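Local coordinates for protein putative metal-dependent hydrolase (Bacillus subtilis, PDB 6KNS) that is a zinc-bound metallo-beta-lactamase fold protein, probably a hydrolase related to the short-form tRNA 3'-processing endoribonucleases, that also binds calcium, at residues 33-38 / 129-134; 80-85 / 110-115; 210-215 / 236-241. All coordinates share one frame; numbering follows the deposited sequence.

Interaction 1 packs one beta-sheet of the metallo-beta-lactamase fold against the other, interaction 2 fastens a helix to a loop at the surface, and interaction 3 pairs neighbouring strands within a sheet. Interactions 1 and 3 reach the same sheet, through strands 131-137, 212-216 and 238-241. Both are partly buried and both have a calcium ion at an end, whereas interaction 2 is the surface contact. Chemistry follows place: interaction 1 is apolar and CH-pi packing without a direct hydrogen bond, interaction 2 mixes a histidine face with one side-chain hydrogen bond, and interaction 3 combines backbone hydrogen bonds with an apolar face and a calcium-bound carboxylate. Interactions 2 and 3 lie on opposite sides of the chain's centre.

Interaction 1: 33-38 / 129-134; sequences GDYSLL and GPFTIT. With CA (calcium ion), chain F.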
loop_
_atom_site.group_PDB
_atom_site.type_symbol
_atom_site.label_atom_id
_atom_site.label_comp_id
_atom_site.label_asym_id
_atom_site.label_seq_id
_atom_site.Cartn_x
_atom_site.Cartn_y
_atom_site.Cartn_z
ATOM N N GLY A 33 -19.686 -5.113 -18.112
ATOM C CA GLY A 33 -20.627 -4.015 -18.272
ATOM C C GLY A 33 -20.244 -2.954 -17.270
ATOM O O GLY A 33 -19.080 -2.607 -17.200
ATOM N N ASP A 34 -21.195 -2.488 -16.452
ATOM C CA ASP A 34 -20.901 -1.491 -15.380
ATOM C C ASP A 34 -20.361 -2.067 -14.062
ATOM O O ASP A 34 -20.011 -1.307 -13.162
ATOM C CB ASP A 34 -22.143 -0.655 -15.042
ATOM C CG ASP A 34 -22.449 0.384 -16.093
ATOM O OD1 ASP A 34 -21.504 0.795 -16.816
ATOM O OD2 ASP A 34 -23.645 0.796 -16.197
ATOM N N TYR A 35 -20.296 -3.393 -13.960
ATOM C CA TYR A 35 -19.806 -4.044 -12.749
ATOM C C TYR A 35 -18.290 -4.142 -12.728
ATOM O O TYR A 35 -17.681 -4.501 -13.748
ATOM C CB TYR A 35 -20.413 -5.439 -12.611
ATOM C CG TYR A 35 -20.346 -5.983 -11.206
ATOM C CD1 TYR A 35 -19.353 -6.888 -10.855
ATOM C CD2 TYR A 35 -21.284 -5.597 -10.231
ATOM C CE1 TYR A 35 -19.273 -7.398 -9.589
ATOM C CE2 TYR A 35 -21.213 -6.110 -8.928
ATOM C CZ TYR A 35 -20.188 -7.012 -8.627
ATOM O OH TYR A 35 -20.048 -7.552 -7.406
ATOM N N SER A 36 -17.722 -3.825 -11.549
ATOM C CA SER A 36 -16.308 -3.848 -11.274
ATOM C C SER A 36 -16.003 -4.610 -9.997
ATOM O O SER A 36 -16.474 -4.212 -8.933
ATOM C CB SER A 36 -15.773 -2.422 -11.086
ATOM O OG SER A 36 -15.729 -1.759 -12.338
ATOM N N LEU A 37 -15.178 -5.655 -10.126
ATOM C CA LEU A 37 -14.745 -6.490 -9.001
ATOM C C LEU A 37 -13.226 -6.462 -8.872
ATOM O O LEU A 37 -12.531 -6.744 -9.829
ATOM C CB LEU A 37 -15.178 -7.946 -9.225
ATOM C CG LEU A 37 -14.757 -9.030 -8.229
ATOM C CD1 LEU A 37 -15.374 -8.723 -6.870
ATOM C CD2 LEU A 37 -15.115 -10.466 -8.755
ATOM N N LEU A 38 -12.729 -6.156 -7.688
ATOM C CA LEU A 38 -11.313 -6.176 -7.432
ATOM C C LEU A 38 -11.006 -7.473 -6.700
ATOM O O LEU A 38 -11.584 -7.745 -5.659
ATOM C CB LEU A 38 -10.874 -4.964 -6.582
ATOM C CG LEU A 38 -9.379 -4.967 -6.195
ATOM C CD1 LEU A 38 -8.443 -4.754 -7.367
ATOM C CD2 LEU A 38 -9.035 -3.979 -5.069
ATOM N N GLY A 129 -22.581 -9.620 -8.738
ATOM C CA GLY A 129 -23.182 -9.000 -9.913
ATOM C C GLY A 129 -23.356 -10.070 -10.981
ATOM O O GLY A 129 -23.957 -11.085 -10.709
ATOM N N PRO A 130 -22.778 -9.870 -12.183
ATOM C CA PRO A 130 -22.912 -10.873 -13.246
ATOM C C PRO A 130 -21.903 -12.021 -13.131
ATOM O O PRO A 130 -21.904 -12.921 -13.959
ATOM C CB PRO A 130 -22.704 -10.051 -14.532
ATOM C CG PRO A 130 -21.795 -8.912 -14.083
ATOM C CD PRO A 130 -21.987 -8.703 -12.608
ATOM N N PHE A 131 -21.082 -12.037 -12.097
ATOM C CA PHE A 131 -20.129 -13.143 -11.931
ATOM C C PHE A 131 -20.614 -14.184 -10.921
ATOM O O PHE A 131 -21.325 -13.856 -9.973
ATOM C CB PHE A 131 -18.769 -12.643 -11.449
ATOM C CG PHE A 131 -18.109 -11.645 -12.370
ATOM C CD1 PHE A 131 -17.772 -11.982 -13.653
ATOM C CD2 PHE A 131 -17.790 -10.388 -11.910
ATOM C CE1 PHE A 131 -17.143 -11.053 -14.496
ATOM C CE2 PHE A 131 -17.157 -9.459 -12.723
ATOM C CZ PHE A 131 -16.835 -9.792 -14.021
ATOM N N THR A 132 -20.221 -15.433 -11.161
ATOM C CA THR A 132 -20.411 -16.530 -10.222
ATOM C C THR A 132 -18.997 -17.032 -9.910
ATOM O O THR A 132 -18.242 -17.347 -10.845
ATOM C CB THR A 132 -21.275 -17.661 -10.826
ATOM O OG1 THR A 132 -22.536 -17.122 -11.239
ATOM C CG2 THR A 132 -21.505 -18.818 -9.830
ATOM N N ILE A 133 -18.658 -17.085 -8.611
ATOM C CA ILE A 133 -17.328 -17.469 -8.146
ATOM C C ILE A 133 -17.440 -18.757 -7.341
ATOM O O ILE A 133 -18.332 -18.893 -6.494
ATOM C CB ILE A 133 -16.690 -16.339 -7.259
ATOM C CG1 ILE A 133 -16.781 -14.989 -7.969
ATOM C CG2 ILE A 133 -15.218 -16.652 -6.923
ATOM C CD1 ILE A 133 -16.190 -13.866 -7.173
ATOM N N THR A 134 -16.542 -19.697 -7.620
ATOM C CA THR A 134 -16.378 -20.914 -6.826
ATOM C C THR A 134 -14.908 -20.985 -6.390
ATOM O O THR A 134 -14.045 -20.311 -6.977
ATOM C CB THR A 134 -16.771 -22.214 -7.604
ATOM O OG1 THR A 134 -16.160 -22.193 -8.889
ATOM C CG2 THR A 134 -18.333 -22.400 -7.746
HETATM CA CA CA F . -19.868 0.199 -10.831
HETATM O O HOH W 1 -17.736 -0.233 -12.141
#
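Tyr35 lies under the Gly129-Pro130 turn where the two beta-sheets of the metallo-beta-lactamase sandwich face each other. Over one face of its ring come two CH-pi donors: Gly129 CA stands 3.8 Å from the Tyr35 ring centroid, and Pro130 CD also covers that face, reaching back to Tyr35 CG at 3.5 Å. With CG anti to the backbone N (chi1 -160°), the tyrosine swings its ring beneath this turn. Phe131 approaches differently, its CE2 meeting the ring edge 3.9 Å from Tyr35 CD1. Further along the strands, Leu37 CD2 touches Phe131 CD2 and meets Ile133 CD1 tip to tip. The axes of strand segments 35-38 and 131-134 come no closer than 10.8 Å, at an angle of 22°, so the packing is between side chains of separate sheets, and no hydrogen bond crosses it. In the next shell, Phe30 and Ser32 of strand 27-32 and Ile149 of strand 145-150 touch Phe131, while Asp59 touches Tyr35. Next to the tyrosine in the chain, Asp34 O binds a calcium ion together with Lys57 O and Asp59 OD2. A calcium-bound water completes the link, donating to Ser36 OG at 2.5 Å.

Interaction 2: 80-85 / 110-115; sequences AKQVGS and TYKTHT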
loop_
_atom_site.group_PDB
_atom_site.type_symbol
_atom_site.label_atom_id
_atom_site.label_comp_id
_atom_site.label_asym_id
_atom_site.label_seq_id
_atom_site.Cartn_x
_atom_site.Cartn_y
_atom_site.Cartn_z
ATOM N N ALA A 80 -10.793 5.732 1.599
ATOM C CA ALA A 80 -11.267 6.287 0.324
ATOM C C ALA A 80 -12.795 6.312 0.311
ATOM O O ALA A 80 -13.394 7.287 -0.128
ATOM C CB ALA A 80 -10.713 5.496 -0.888
ATOM N N LYS A 81 -13.428 5.253 0.803
ATOM C CA LYS A 81 -14.879 5.230 0.878
ATOM C C LYS A 81 -15.392 6.268 1.858
ATOM O O LYS A 81 -16.374 6.961 1.571
ATOM C CB LYS A 81 -15.386 3.837 1.250
ATOM C CG LYS A 81 -15.173 2.790 0.124
ATOM C CD LYS A 81 -15.992 3.065 -1.130
ATOM C CE LYS A 81 -17.466 2.988 -0.819
ATOM N NZ LYS A 81 -18.259 3.299 -2.005
ATOM N N GLN A 82 -14.720 6.402 3.002
ATOM C CA GLN A 82 -15.110 7.442 3.938
ATOM C C GLN A 82 -15.006 8.851 3.348
ATOM O O GLN A 82 -15.901 9.671 3.521
ATOM C CB GLN A 82 -14.311 7.367 5.224
ATOM C CG GLN A 82 -14.794 8.324 6.344
ATOM C CD GLN A 82 -14.088 8.016 7.656
ATOM O OE1 GLN A 82 -12.993 7.455 7.655
ATOM N NE2 GLN A 82 -14.722 8.339 8.779
ATOM N N VAL A 83 -13.922 9.143 2.650
ATOM C CA VAL A 83 -13.793 10.468 2.055
ATOM C C VAL A 83 -14.862 10.666 0.959
ATOM O O VAL A 83 -15.463 11.734 0.888
ATOM C CB VAL A 83 -12.402 10.718 1.538
ATOM C CG1 VAL A 83 -12.405 11.976 0.597
ATOM C CG2 VAL A 83 -11.418 10.846 2.746
ATOM N N GLY A 84 -15.142 9.624 0.170
ATOM C CA GLY A 84 -16.230 9.670 -0.821
ATOM C C GLY A 84 -17.573 10.075 -0.243
ATOM O O GLY A 84 -18.287 10.920 -0.793
ATOM N N SER A 85 -17.899 9.514 0.911
ATOM C CA SER A 85 -19.153 9.842 1.582
ATOM C C SER A 85 -19.143 11.268 2.089
ATOM O O SER A 85 -20.108 11.976 1.939
ATOM C CB SER A 85 -19.421 8.853 2.725
ATOM O OG SER A 85 -20.083 9.473 3.810
ATOM N N THR A 110 -14.878 -4.689 7.936
ATOM C CA THR A 110 -16.066 -3.850 8.121
ATOM C C THR A 110 -15.686 -2.511 8.785
ATOM O O THR A 110 -15.176 -2.482 9.908
ATOM C CB THR A 110 -17.112 -4.558 8.962
ATOM O OG1 THR A 110 -17.543 -5.750 8.270
ATOM C CG2 THR A 110 -18.302 -3.630 9.298
ATOM N N TYR A 111 -15.947 -1.402 8.075
ATOM C CA TYR A 111 -15.609 -0.064 8.585
ATOM C C TYR A 111 -16.797 0.846 8.452
ATOM O O TYR A 111 -17.169 1.207 7.346
ATOM C CB TYR A 111 -14.417 0.475 7.812
ATOM C CG TYR A 111 -13.970 1.840 8.234
ATOM C CD1 TYR A 111 -13.445 2.049 9.490
ATOM C CD2 TYR A 111 -14.129 2.934 7.389
ATOM C CE1 TYR A 111 -13.049 3.299 9.900
ATOM C CE2 TYR A 111 -13.736 4.197 7.784
ATOM C CZ TYR A 111 -13.178 4.372 9.043
ATOM O OH TYR A 111 -12.780 5.613 9.470
ATOM N N LYS A 112 -17.375 1.211 9.587
ATOM C CA LYS A 112 -18.622 2.000 9.678
ATOM C C LYS A 112 -19.667 1.521 8.703
ATOM O O LYS A 112 -19.922 0.328 8.635
ATOM C CB LYS A 112 -18.313 3.478 9.484
ATOM C CG LYS A 112 -17.014 3.882 10.218
ATOM C CD LYS A 112 -17.089 5.249 10.842
ATOM C CE LYS A 112 -15.752 5.610 11.508
ATOM N NZ LYS A 112 -15.926 6.516 12.658
ATOM N N THR A 113 -20.257 2.444 7.947
ATOM C CA THR A 113 -21.178 2.120 6.871
ATOM C C THR A 113 -20.471 2.213 5.506
ATOM O O THR A 113 -21.124 2.250 4.474
ATOM C CB THR A 113 -22.344 3.145 6.893
ATOM O OG1 THR A 113 -21.790 4.458 6.802
ATOM C CG2 THR A 113 -23.118 3.088 8.244
ATOM N N HIS A 114 -19.133 2.222 5.493
ATOM C CA HIS A 114 -18.364 2.426 4.272
ATOM C C HIS A 114 -17.973 1.142 3.564
ATOM O O HIS A 114 -18.014 1.071 2.316
ATOM C CB HIS A 114 -17.124 3.260 4.587
ATOM C CG HIS A 114 -17.453 4.585 5.192
ATOM N ND1 HIS A 114 -18.383 5.436 4.631
ATOM C CD2 HIS A 114 -17.028 5.186 6.333
ATOM C CE1 HIS A 114 -18.496 6.516 5.389
ATOM N NE2 HIS A 114 -17.690 6.390 6.427
ATOM N N THR A 115 -17.543 0.155 4.352
ATOM C CA THR A 115 -17.236 -1.166 3.835
ATOM C C THR A 115 -17.832 -2.220 4.782
ATOM O O THR A 115 -17.946 -1.999 5.997
ATOM C CB THR A 115 -15.708 -1.419 3.624
ATOM O OG1 THR A 115 -15.051 -1.563 4.890
ATOM C CG2 THR A 115 -15.038 -0.323 2.791
#
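His114 lays its imidazole flat on helix 74-86, joining that helix to the loop and classic beta bulge that lead into strand 115-119, the outermost strand, within the chain, of one sheet of the metallo-beta-lactamase fold. In the bulge, His114 N and Thr115 N both donate to Tyr111 O. The close packing centres on the imidazole: Gln82 CA sits over its centre, 3.6 Å from the His114 ring centroid and 5° off the normal, a CH-pi contact. Gln82 CG comes within 3.5 Å of His114 NE2, and Ser85 CB approaches His114 CE1 at 3.7 Å. Lys81 flanks the ring's base, its CB against His114 CB, and then bends at chi2 and chi3 so that its ammonium leads off to His92 O. Deeper in, Thr115 CG2 touches Lys81 CG, while Thr115 OG1 bonds to Leu109 O. The outer side is sparser: Lys112 is exposed there, and its CE comes no nearer than 4.0 Å to Gln82 NE2. On the helix's other flank, Phe18 of the second subunit packs on Ala80 and Val83. The Gln82 side chain runs out extended, its amide plane 75° from the phenol ring, and Tyr111 OH donates to Gln82 OE1 at 2.6 Å from above the carbonyl plane.

Interaction 3: 210-215 / 236-241; sequences AGELLL and SGEVNI. With CA (calcium ion), chain E.
Leu213 and Val239 pair at the middle of two parallel strands, 212-215 and 238-241, the beta strands of a beta-alpha-beta unit whose crossover carries helix 225-231; strand 238-241 is the outermost of its sheet within the chain. Three backbone bonds join them: Leu213 N donates to Glu238 O at 2.8 Å, Asn240 N to Leu213 O, and Leu215 N to Asn240 O, the last almost straight at 175°. Two of these acceptors take a CA-H...O contact as well: Val239 CA approaches Leu213 O at 3.2 Å, and Leu214 CA faces Asn240 O. Leu178 and Ser180 of strand 177-181 hydrogen-bond to the other edge of strand 212-216.

The sheet face bearing Leu213, Val239, Leu215 and Ile241 is apolar. Leu215 CD1 touches both Val239 CG1 and Ile241 CD1, under helices 225-231 and 198-208.

The other face is polar at Glu212, Glu238 and Asn240; Leu214, farther along it, sets CD1 against Asn240 CB. The two glutamates lie side by side, pointing the same way, and calcium probably offsets their like charges. Both Glu238 carboxylate oxygens bind the ion, and Glu212 reaches it through a calcium-bound water that donates to Glu212 OE2. A second water also donates to Glu212 OE2 and accepts from Asn240 ND2, with a weak bond to Leu213 O. Glu212 OE1 has a weak hydrogen bond from Trp248 NE1. Asn240, with CG anti to its carbonyl carbon (chi1 -63°), places its amide beside this cluster, where Asn240 ND2 donates to Glu238 OE2 at 2.9 Å, nearly straight but from above the carboxylate plane.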
loop_
_atom_site.group_PDB
_atom_site.type_symbol
_atom_site.label_atom_id
_atom_site.label_comp_id
_atom_site.label_asym_id
_atom_site.label_seq_id
_atom_site.Cartn_x
_atom_site.Cartn_y
_atom_site.Cartn_z
ATOM N N ALA A 210 -6.437 -25.390 -20.317
ATOM C CA ALA A 210 -6.683 -23.949 -20.231
ATOM C C ALA A 210 -6.475 -23.295 -21.597
ATOM O O ALA A 210 -5.578 -23.676 -22.339
ATOM C CB ALA A 210 -5.780 -23.316 -19.179
ATOM N N GLY A 211 -7.314 -22.321 -21.925
ATOM C CA GLY A 211 -7.179 -21.578 -23.159
ATOM C C GLY A 211 -5.851 -20.848 -23.243
ATOM O O GLY A 211 -5.242 -20.763 -24.301
ATOM N N GLU A 212 -5.415 -20.278 -22.129
ATOM C CA GLU A 212 -4.112 -19.666 -22.074
ATOM C C GLU A 212 -3.678 -19.489 -20.630
ATOM O O GLU A 212 -4.504 -19.627 -19.722
ATOM C CB GLU A 212 -4.104 -18.325 -22.811
ATOM C CG GLU A 212 -4.791 -17.182 -22.091
ATOM C CD GLU A 212 -4.821 -15.915 -22.918
ATOM O OE1 GLU A 212 -5.713 -15.851 -23.775
ATOM O OE2 GLU A 212 -3.999 -14.990 -22.688
ATOM N N LEU A 213 -2.398 -19.178 -20.442
ATOM C CA LEU A 213 -1.788 -19.111 -19.124
ATOM C C LEU A 213 -1.123 -17.749 -18.903
ATOM O O LEU A 213 -0.397 -17.266 -19.778
ATOM C CB LEU A 213 -0.777 -20.257 -18.944
ATOM C CG LEU A 213 0.033 -20.337 -17.656
ATOM C CD1 LEU A 213 -0.913 -20.423 -16.444
ATOM C CD2 LEU A 213 1.029 -21.508 -17.685
ATOM N N LEU A 214 -1.391 -17.157 -17.739
ATOM C CA LEU A 214 -0.776 -15.900 -17.296
ATOM C C LEU A 214 -0.044 -16.114 -15.986
ATOM O O LEU A 214 -0.646 -16.480 -14.994
ATOM C CB LEU A 214 -1.826 -14.798 -17.094
ATOM C CG LEU A 214 -1.298 -13.407 -16.710
ATOM C CD1 LEU A 214 -0.509 -12.775 -17.869
ATOM C CD2 LEU A 214 -2.424 -12.479 -16.293
ATOM N N LEU A 215 1.260 -15.886 -16.003
ATOM C CA LEU A 215 2.101 -16.118 -14.870
ATOM C C LEU A 215 2.211 -14.847 -14.047
ATOM O O LEU A 215 2.503 -13.784 -14.576
ATOM C CB LEU A 215 3.484 -16.574 -15.359
ATOM C CG LEU A 215 3.489 -17.826 -16.259
ATOM C CD1 LEU A 215 4.926 -18.129 -16.765
ATOM C CD2 LEU A 215 2.899 -19.055 -15.545
ATOM N N SER A 236 1.601 -26.220 -24.264
ATOM C CA SER A 236 1.776 -25.812 -25.652
ATOM C C SER A 236 0.901 -24.626 -26.062
ATOM O O SER A 236 1.038 -24.130 -27.170
ATOM C CB SER A 236 1.512 -26.990 -26.590
ATOM O OG SER A 236 0.123 -27.186 -26.706
ATOM N N GLY A 237 0.023 -24.136 -25.195
ATOM C CA GLY A 237 -0.733 -22.939 -25.548
ATOM C C GLY A 237 0.018 -21.610 -25.287
ATOM O O GLY A 237 1.231 -21.566 -25.051
ATOM N N GLU A 238 -0.730 -20.528 -25.344
ATOM C CA GLU A 238 -0.192 -19.214 -25.075
ATOM C C GLU A 238 0.126 -19.009 -23.587
ATOM O O GLU A 238 -0.694 -19.297 -22.716
ATOM C CB GLU A 238 -1.196 -18.147 -25.512
ATOM C CG GLU A 238 -0.606 -16.732 -25.536
ATOM C CD GLU A 238 -1.657 -15.655 -25.801
ATOM O OE1 GLU A 238 -2.823 -15.996 -26.105
ATOM O OE2 GLU A 238 -1.333 -14.460 -25.658
ATOM N N VAL A 239 1.314 -18.460 -23.330
ATOM C CA VAL A 239 1.786 -18.111 -22.000
ATOM C C VAL A 239 2.342 -16.666 -22.004
ATOM O O VAL A 239 3.258 -16.333 -22.788
ATOM C CB VAL A 239 2.909 -19.073 -21.505
ATOM C CG1 VAL A 239 3.300 -18.728 -20.037
ATOM C CG2 VAL A 239 2.485 -20.555 -21.624
ATOM N N ASN A 240 1.802 -15.843 -21.102
ATOM C CA ASN A 240 2.247 -14.482 -20.883
ATOM C C ASN A 240 2.720 -14.265 -19.447
ATOM O O ASN A 240 2.353 -14.992 -18.523
ATOM C CB ASN A 240 1.108 -13.501 -21.191
ATOM C CG ASN A 240 0.690 -13.571 -22.642
ATOM O OD1 ASN A 240 1.476 -13.259 -23.507
ATOM N ND2 ASN A 240 -0.526 -14.014 -22.912
ATOM N N ILE A 241 3.550 -13.245 -19.297
ATOM C CA ILE A 241 4.016 -12.751 -18.005
ATOM C C ILE A 241 3.128 -11.559 -17.640
ATOM O O ILE A 241 2.964 -10.634 -18.420
ATOM C CB ILE A 241 5.488 -12.291 -18.086
ATOM C CG1 ILE A 241 6.396 -13.435 -18.608
ATOM C CG2 ILE A 241 6.000 -11.824 -16.712
ATOM C CD1 ILE A 241 6.161 -14.746 -17.850
HETATM CA CA CA E . -3.559 -13.727 -26.720
HETATM O O HOH W 2 -2.042 -14.805 -20.927
HETATM O O HOH W 3 -4.092 -12.899 -24.447
#